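PDB 3ME7: putative uncharacterized protein from Aquifex aeolicus, which probably binds copper and takes part in electron transfer or copper delivery, as a SCO1/2-family protein with a thioredoxin-like domain. Local coordinates for residues V14-N19 and R83-Y88. Sequence-based numbering, arbitrary orientation.
Sequences VDSYGN and RFQKEY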
# COMPACT_ATOMS: atom_id res chain seq x y z
N VAL A 14 1.55 -1.79 12.52
CA VAL A 14 1.87 -3.06 13.17
C VAL A 14 1.70 -4.13 12.10
O VAL A 14 0.60 -4.25 11.49
CB VAL A 14 0.93 -3.34 14.36
CG1 VAL A 14 1.41 -4.54 15.15
CG2 VAL A 14 0.82 -2.11 15.27
N ASP A 15 2.77 -4.88 11.84
CA ASP A 15 2.70 -5.95 10.85
C ASP A 15 2.01 -7.21 11.39
O ASP A 15 1.64 -7.26 12.56
CB ASP A 15 4.06 -6.25 10.19
CG ASP A 15 5.00 -7.00 11.09
OD1 ASP A 15 4.56 -7.56 12.10
OD2 ASP A 15 6.20 -7.06 10.71
N SER A 16 1.82 -8.20 10.53
CA SER A 16 1.03 -9.37 10.89
C SER A 16 1.73 -10.28 11.90
O SER A 16 1.12 -11.22 12.41
CB SER A 16 0.67 -10.18 9.64
OG SER A 16 1.85 -10.51 8.91
N TYR A 17 3.00 -10.00 12.18
CA TYR A 17 3.73 -10.69 13.25
C TYR A 17 3.69 -9.95 14.58
O TYR A 17 4.24 -10.43 15.58
CB TYR A 17 5.18 -10.94 12.84
CG TYR A 17 5.31 -11.77 11.60
CD1 TYR A 17 5.34 -13.16 11.68
CD2 TYR A 17 5.38 -11.18 10.34
CE1 TYR A 17 5.45 -13.94 10.53
CE2 TYR A 17 5.48 -11.95 9.18
CZ TYR A 17 5.51 -13.32 9.28
OH TYR A 17 5.61 -14.09 8.15
N GLY A 18 3.06 -8.78 14.58
CA GLY A 18 2.98 -7.94 15.77
C GLY A 18 4.15 -6.97 15.91
O GLY A 18 4.26 -6.29 16.93
N ASN A 19 5.01 -6.91 14.90
CA ASN A 19 6.11 -5.94 14.91
C ASN A 19 5.62 -4.53 14.66
O ASN A 19 5.02 -4.24 13.63
CB ASN A 19 7.16 -6.26 13.84
CG ASN A 19 7.77 -7.63 14.02
OD1 ASN A 19 8.25 -7.97 15.11
ND2 ASN A 19 7.75 -8.43 12.96
N ARG A 83 -4.20 -13.76 9.14
CA ARG A 83 -5.05 -14.59 8.27
C ARG A 83 -4.96 -14.14 6.80
O ARG A 83 -4.77 -14.96 5.89
CB ARG A 83 -6.50 -14.56 8.77
CG ARG A 83 -7.42 -15.64 8.16
CD ARG A 83 -8.90 -15.42 8.56
NE ARG A 83 -9.39 -14.15 8.02
CZ ARG A 83 -9.82 -13.12 8.73
NH1 ARG A 83 -9.86 -13.18 10.06
NH2 ARG A 83 -10.20 -12.01 8.12
N PHE A 84 -5.03 -12.83 6.57
CA PHE A 84 -4.91 -12.27 5.22
C PHE A 84 -3.55 -12.59 4.59
O PHE A 84 -3.49 -13.02 3.44
CB PHE A 84 -5.16 -10.75 5.25
CG PHE A 84 -5.27 -10.11 3.89
CD1 PHE A 84 -4.12 -9.68 3.21
CD2 PHE A 84 -6.51 -9.92 3.29
CE1 PHE A 84 -4.22 -9.10 1.94
CE2 PHE A 84 -6.61 -9.32 2.03
CZ PHE A 84 -5.46 -8.92 1.37
N GLN A 85 -2.47 -12.43 5.36
CA GLN A 85 -1.12 -12.69 4.87
C GLN A 85 -0.97 -14.13 4.38
O GLN A 85 -0.46 -14.38 3.29
CB GLN A 85 -0.09 -12.42 5.96
CG GLN A 85 1.36 -12.68 5.51
CD GLN A 85 2.28 -13.04 6.64
OE1 GLN A 85 1.93 -12.88 7.80
NE2 GLN A 85 3.46 -13.57 6.30
N LYS A 86 -1.45 -15.06 5.20
CA LYS A 86 -1.35 -16.48 4.88
C LYS A 86 -2.23 -16.82 3.70
O LYS A 86 -1.83 -17.62 2.84
CB LYS A 86 -1.74 -17.32 6.09
CG LYS A 86 -0.69 -17.39 7.18
CD LYS A 86 -0.98 -18.52 8.16
CE LYS A 86 0.14 -18.70 9.17
NZ LYS A 86 0.12 -20.08 9.73
N GLU A 87 -3.41 -16.19 3.64
CA GLU A 87 -4.36 -16.43 2.56
C GLU A 87 -3.73 -16.21 1.18
O GLU A 87 -3.93 -17.02 0.26
CB GLU A 87 -5.58 -15.52 2.71
CG GLU A 87 -6.64 -15.72 1.65
CD GLU A 87 -7.93 -15.02 1.99
OE1 GLU A 87 -8.22 -14.86 3.21
OE2 GLU A 87 -8.66 -14.65 1.05
N TYR A 88 -2.95 -15.14 1.06
CA TYR A 88 -2.41 -14.76 -0.24
C TYR A 88 -0.95 -15.16 -0.41
O TYR A 88 -0.34 -14.82 -1.42
CB TYR A 88 -2.64 -13.26 -0.49
CG TYR A 88 -4.10 -12.90 -0.67
CD1 TYR A 88 -4.73 -13.04 -1.91
CD2 TYR A 88 -4.87 -12.45 0.41
CE1 TYR A 88 -6.07 -12.72 -2.08
CE2 TYR A 88 -6.21 -12.14 0.25
CZ TYR A 88 -6.80 -12.28 -0.99
OH TYR A 88 -8.13 -11.95 -1.14
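Q85 uses both ends of its side-chain amide to meet the turn that follows strand 12-15. S16 OG donates to Q85 OE1 over 2.6 Å, approaching from above the carbonyl plane rather than along a lone pair. At the other end Q85 NE2 donates to Y17 OH across 2.9 Å; the N-H...O angle of 165° shows a nearly straight bond, and the phenol oxygen lies almost in the amide plane, where the N-H points. With CG anti to the backbone N (chi1 180°) and an extended chain beyond it, Q85 reaches from the helix to the turn. Each amide atom has a second hydrogen-bond partner outside the turn, K82 NZ for OE1 and the I90 carbonyl for NE2. Replacing Q85 with alanine would probably leave S16 OG and Y17 OH without their shared partner and open a gap between turn and helix.

D15 to G18 form a type I beta turn, and D15 OD1 accepting from Y17 N adds an Asx turn; N19 N reaches OD1 from the opposite face of the carboxylate, while N19 ND2 meets D15 OD2 at 3.1 Å. Packing between the segments is slight, about 130 Å² in all: the Y17 and Q85 side chains cross at about a right angle, ring and amide planes 65° apart. Away from the predicted copper site, the contact joins the 12-15/20-22 hairpin turn at the sheet edge to the C-terminal end of helix 78-87, with Q85 touching V97 and D15 packing on V98 of strand 95-100, the antiparallel neighbour of strand 12-15.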